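Local structure of guanine nucleotide exchange factor SRM1 (Saccharomyces cerevisiae, 3OF7) at residues 36-41 with 440-445; 44-49 with 129-134. The protein promotes the exchange of GDP for GTP on the small GTPases GSP1 and GSP2, binds chromatin, and controls RNA metabolism and nuclear transport. One frame throughout, in Å; residues are numbered along the deposited sequence. Where two conformers were deposited one is given.

Both interactions are built on the loop that leaves strand 30-34, and their centres lie about 12 Å apart. Interaction 1 is partly buried and belongs to a blade: there the start of the loop meets the turn and strand at 440-445 of RCC1 repeat 7, through an aromatic face, a straight backbone hydrogen bond and two bridging waters. Interaction 2, farther from the centre of the chain yet buried, sets a later part of the same loop against the end of helix 128-131 in repeat 2, with backbone and hydroxyl atoms in place of an aromatic core. Cys40 joins the two, its SG lying 3.7 Å from Ser131 CB.

Interaction 1: residues 36-41 with 440-445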
loop_
_atom_site.group_PDB
_atom_site.type_symbol
_atom_site.label_atom_id
_atom_site.label_comp_id
_atom_site.label_asym_id
_atom_site.label_seq_id
_atom_site.Cartn_x
_atom_site.Cartn_y
_atom_site.Cartn_z
ATOM N N THR A 36 16.218 0.138 0.126
ATOM C CA THR A 36 17.028 0.528 1.287
ATOM C C THR A 36 16.374 0.057 2.589
ATOM O O THR A 36 15.169 0.235 2.794
ATOM C CB THR A 36 17.312 2.054 1.279
ATOM O OG1 THR A 36 18.064 2.368 0.100
ATOM C CG2 THR A 36 18.120 2.504 2.513
ATOM N N GLY A 37 17.181 -0.559 3.448
ATOM C CA GLY A 37 16.693 -1.140 4.689
ATOM C C GLY A 37 17.482 -0.673 5.896
ATOM O O GLY A 37 17.810 -1.476 6.775
ATOM N N SER A 38 17.771 0.627 5.947
ATOM C CA SER A 38 18.557 1.212 7.046
ATOM C C SER A 38 17.836 1.107 8.398
ATOM O O SER A 38 18.460 1.234 9.458
ATOM C CB SER A 38 18.912 2.673 6.729
ATOM O OG SER A 38 17.765 3.504 6.794
ATOM N N MET A 39 16.524 0.878 8.345
ATOM C CA MET A 39 15.693 0.735 9.541
ATOM C C MET A 39 15.109 -0.684 9.619
ATOM O O MET A 39 14.044 -0.904 10.208
ATOM C CB MET A 39 14.589 1.810 9.561
ATOM C CG MET A 39 15.096 3.244 9.811
ATOM S SD MET A 39 13.866 4.576 9.673
ATOM C CE MET A 39 13.574 4.582 7.905
ATOM N N CYS A 40 15.817 -1.639 9.012
ATOM C CA CYS A 40 15.464 -3.071 9.004
ATOM C C CYS A 40 14.336 -3.461 8.040
ATOM O O CYS A 40 13.843 -4.591 8.092
ATOM C CB CYS A 40 15.170 -3.589 10.425
ATOM S SG CYS A 40 16.601 -3.465 11.549
ATOM N N GLU A 41 13.958 -2.545 7.144
ATOM C CA GLU A 41 12.773 -2.740 6.279
ATOM C C GLU A 41 12.856 -3.938 5.334
ATOM O O GLU A 41 11.821 -4.516 4.971
ATOM C CB GLU A 41 12.475 -1.502 5.429
ATOM C CG GLU A 41 12.234 -0.225 6.191
ATOM C CD GLU A 41 13.463 0.656 6.213
ATOM O OE1 GLU A 41 14.546 0.152 6.587
ATOM O OE2 GLU A 41 13.343 1.848 5.852
ATOM N N GLY A 440 7.093 0.447 0.338
ATOM C CA GLY A 440 7.185 1.266 1.546
ATOM C C GLY A 440 7.895 2.568 1.255
ATOM O O GLY A 440 7.939 3.023 0.097
ATOM N N GLY A 441 8.460 3.174 2.297
ATOM C CA GLY A 441 9.119 4.471 2.148
ATOM C C GLY A 441 10.311 4.420 1.203
ATOM O O GLY A 441 10.460 5.281 0.325
ATOM N N GLN A 442 11.157 3.408 1.385
ATOM C CA GLN A 442 12.438 3.320 0.674
ATOM C C GLN A 442 12.730 1.928 0.110
ATOM O O GLN A 442 13.880 1.613 -0.213
ATOM C CB GLN A 442 13.596 3.732 1.611
ATOM C CG GLN A 442 13.472 5.130 2.215
ATOM C CD GLN A 442 14.741 5.583 2.941
ATOM O OE1 GLN A 442 15.650 4.788 3.195
ATOM N NE2 GLN A 442 14.802 6.870 3.270
ATOM N N PHE A 443 11.697 1.100 -0.026
ATOM C CA PHE A 443 11.897 -0.309 -0.367
ATOM C C PHE A 443 10.634 -0.898 -0.975
ATOM O O PHE A 443 9.559 -0.297 -0.890
ATOM C CB PHE A 443 12.320 -1.106 0.883
ATOM C CG PHE A 443 11.195 -1.353 1.873
ATOM C CD1 PHE A 443 10.700 -0.320 2.662
ATOM C CD2 PHE A 443 10.647 -2.634 2.018
ATOM C CE1 PHE A 443 9.661 -0.546 3.590
ATOM C CE2 PHE A 443 9.610 -2.877 2.932
ATOM C CZ PHE A 443 9.113 -1.831 3.720
ATOM N N SER A 444 10.768 -2.079 -1.571
ATOM C CA SER A 444 9.643 -2.791 -2.177
ATOM C C SER A 444 9.717 -4.287 -1.863
ATOM O O SER A 444 10.783 -4.815 -1.521
ATOM C CB SER A 444 9.637 -2.579 -3.692
ATOM O OG SER A 444 9.751 -1.204 -4.019
ATOM N N VAL A 445 8.573 -4.958 -1.960
ATOM C CA VAL A 445 8.477 -6.394 -1.703
ATOM C C VAL A 445 7.597 -6.994 -2.791
ATOM O O VAL A 445 6.607 -6.375 -3.202
ATOM C CB VAL A 445 7.846 -6.695 -0.317
ATOM C CG1 VAL A 445 7.744 -8.215 -0.074
ATOM C CG2 VAL A 445 8.633 -6.024 0.813
HETATM O O HOH W 1 15.555 2.968 4.853
HETATM O O HOH W 2 11.247 2.820 4.404
#
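Glu41 lays its aliphatic stem over one face of the Phe443 ring, in a CH-pi contact with CB 3.5 Å from the ring centroid and nearly on the ring normal. On the opposite face the backbone N of Gly440 lies 4.2 Å above the plane, toward the rim. Phe443 reaches this slot with CG between its backbone N and carbonyl carbon (chi1 74°), and Leu42 and Val74 also pack on it. Replacing Phe443 by an alanine would probably take the aromatic floor from under Glu41 CB and open a gap beside Leu42 and Val74. The Glu41 chain bends at chi2 (100°), and OE1 curls back to accept a hydrogen bond from Met39 N at 2.7 Å, on the syn side of the carboxylate. Strand 30-34, near the N-terminus, here pairs with strand 443-450 near the C-terminus, so repeats 1 and 7 share one blade and close the RCC1 beta-propeller. Just past strand 30-34, Thr36 N donates to Gln442 O at 2.8 Å, almost straight (169°). The Gln442 chain, extended beyond CG, passes obliquely across Thr36, with OE1 3.4 Å from Thr36 CG2, while Thr36 OG1 bonds to the backbone O of Thr406. One water lies among Ser38 OG, Glu41 OE2 and Gln442 OE1. A second water donates to Glu41 OE2 at 2.7 Å and weakly accepts from Gln442 N, so both waters lie against OE2.

Interaction 2: residues 44-49 with 129-134; sequences LGPLAK and LESTPA
The flat Gly45-Pro46 peptide offers one face to Ser131, whose OG stands almost directly above the carbonyl carbon, 3.1 Å from Gly45 C and 3.2 Å from Pro46 N. Neither approach is a hydrogen bond. The proline ring continues from this plane, with Pro46 CD 3.8 Å from the same OG and, more loosely, 4.2 Å from Thr132 OG1. Ser131 holds its hydroxyl between the backbone N and the carbonyl carbon (chi1 64°), where it bonds back to Asn127 O; Thr132 OG1 likewise bonds to Glu128 O, one residue further on. Both hydroxyls thus turn onto the short helix 128-131 of RCC1 repeat 2, while Ser131 OG still touches the loop of repeat 1 and Thr132 OG1 lies more loosely beside it. The hydrogen bond across the contact runs from Gly45 N to Ser131 O, 2.9 Å long, with the donor lifted 46° out of the carbonyl plane. Gly45 has a positive phi (87°), and a side chain there would run into the preceding carbonyl O and Pro46 CD. Pro46 is also tied by a backbone hydrogen bond to Leu126, and Phe61 packs on Thr132 and Pro133. Between 44-49 and 129-134 a single backbone hydrogen bond is joined by close polar packing, in which Ser131 OG, over the electrophilic Gly45 carbonyl carbon, may make a weak electrostatic contact.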
loop_
_atom_site.group_PDB
_atom_site.type_symbol
_atom_site.label_atom_id
_atom_site.label_comp_id
_atom_site.label_asym_id
_atom_site.label_seq_id
_atom_site.Cartn_x
_atom_site.Cartn_y
_atom_site.Cartn_z
ATOM N N LEU A 44 16.155 -8.806 5.377
ATOM C CA LEU A 44 17.186 -9.695 4.847
ATOM C C LEU A 44 18.284 -9.948 5.889
ATOM O O LEU A 44 19.401 -10.352 5.556
ATOM C CB LEU A 44 17.752 -9.142 3.537
ATOM C CG LEU A 44 16.801 -9.179 2.330
ATOM C CD1 LEU A 44 17.352 -8.348 1.179
ATOM C CD2 LEU A 44 16.495 -10.600 1.864
ATOM N N GLY A 45 17.946 -9.718 7.155
ATOM C CA GLY A 45 18.870 -9.966 8.254
ATOM C C GLY A 45 19.787 -8.795 8.567
ATOM O O GLY A 45 19.698 -7.736 7.930
ATOM N N PRO A 46 20.680 -8.986 9.557
ATOM C CA PRO A 46 21.455 -7.920 10.206
ATOM C C PRO A 46 22.679 -7.386 9.463
ATOM O O PRO A 46 23.149 -6.296 9.794
ATOM C CB PRO A 46 21.905 -8.572 11.522
ATOM C CG PRO A 46 21.966 -10.025 11.222
ATOM C CD PRO A 46 20.838 -10.281 10.248
ATOM N N LEU A 47 23.189 -8.134 8.485
ATOM C CA LEU A 47 24.464 -7.796 7.828
ATOM C C LEU A 47 24.409 -6.485 7.051
ATOM O O LEU A 47 23.421 -6.211 6.360
ATOM C CB LEU A 47 24.926 -8.934 6.911
ATOM C CG LEU A 47 25.235 -10.304 7.523
ATOM C CD1 LEU A 47 25.612 -11.305 6.430
ATOM C CD2 LEU A 47 26.331 -10.225 8.593
ATOM N N ALA A 48 25.476 -5.689 7.160
ATOM C CA ALA A 48 25.528 -4.353 6.558
ATOM C C ALA A 48 25.279 -4.382 5.053
ATOM O O ALA A 48 24.552 -3.544 4.531
ATOM C CB ALA A 48 26.864 -3.661 6.869
ATOM N N LYS A 49 25.877 -5.355 4.366
ATOM C CA LYS A 49 25.687 -5.539 2.924
ATOM C C LYS A 49 24.210 -5.729 2.547
ATOM O O LYS A 49 23.812 -5.442 1.419
ATOM C CB LYS A 49 26.509 -6.737 2.424
ATOM C CG LYS A 49 26.247 -8.038 3.194
ATOM C CD LYS A 49 27.104 -9.209 2.717
ATOM C CE LYS A 49 26.354 -10.099 1.734
ATOM N NZ LYS A 49 26.917 -11.488 1.686
ATOM N N LEU A 129 16.838 -9.210 15.474
ATOM C CA LEU A 129 15.443 -9.584 15.616
ATOM C C LEU A 129 14.516 -8.771 14.695
ATOM O O LEU A 129 13.585 -9.326 14.112
ATOM C CB LEU A 129 15.012 -9.512 17.085
ATOM C CG LEU A 129 15.690 -10.544 18.005
ATOM C CD1 LEU A 129 15.405 -10.246 19.472
ATOM C CD2 LEU A 129 15.270 -11.975 17.648
ATOM N N GLU A 130 14.791 -7.477 14.550
ATOM C CA GLU A 130 13.961 -6.586 13.724
ATOM C C GLU A 130 14.168 -6.816 12.235
ATOM O O GLU A 130 13.221 -6.743 11.454
ATOM C CB GLU A 130 14.244 -5.118 14.048
ATOM C CG GLU A 130 13.708 -4.649 15.385
ATOM C CD GLU A 130 14.181 -3.250 15.743
ATOM O OE1 GLU A 130 13.627 -2.264 15.207
ATOM O OE2 GLU A 130 15.101 -3.137 16.583
ATOM N N SER A 131 15.411 -7.085 11.844
ATOM C CA SER A 131 15.750 -7.294 10.435
ATOM C C SER A 131 15.501 -8.730 9.954
ATOM O O SER A 131 15.645 -9.025 8.761
ATOM C CB SER A 131 17.198 -6.866 10.156
ATOM O OG SER A 131 18.120 -7.664 10.875
ATOM N N THR A 132 15.125 -9.613 10.873
ATOM C CA THR A 132 14.835 -11.001 10.516
ATOM C C THR A 132 13.343 -11.269 10.669
ATOM O O THR A 132 12.806 -11.155 11.779
ATOM C CB THR A 132 15.665 -12.013 11.352
ATOM O OG1 THR A 132 17.063 -11.725 11.206
ATOM C CG2 THR A 132 15.398 -13.461 10.890
ATOM N N PRO A 133 12.666 -11.609 9.553
ATOM C CA PRO A 133 11.251 -11.941 9.594
ATOM C C PRO A 133 11.006 -13.070 10.574
ATOM O O PRO A 133 11.741 -14.056 10.567
ATOM C CB PRO A 133 10.965 -12.424 8.169
ATOM C CG PRO A 133 11.922 -11.666 7.345
ATOM C CD PRO A 133 13.178 -11.610 8.171
ATOM N N ALA A 134 9.992 -12.911 11.414
ATOM C CA ALA A 134 9.627 -13.940 12.385
ATOM C C ALA A 134 8.146 -13.830 12.708
ATOM O O ALA A 134 7.530 -12.776 12.490
ATOM C CB ALA A 134 10.481 -13.813 13.662
#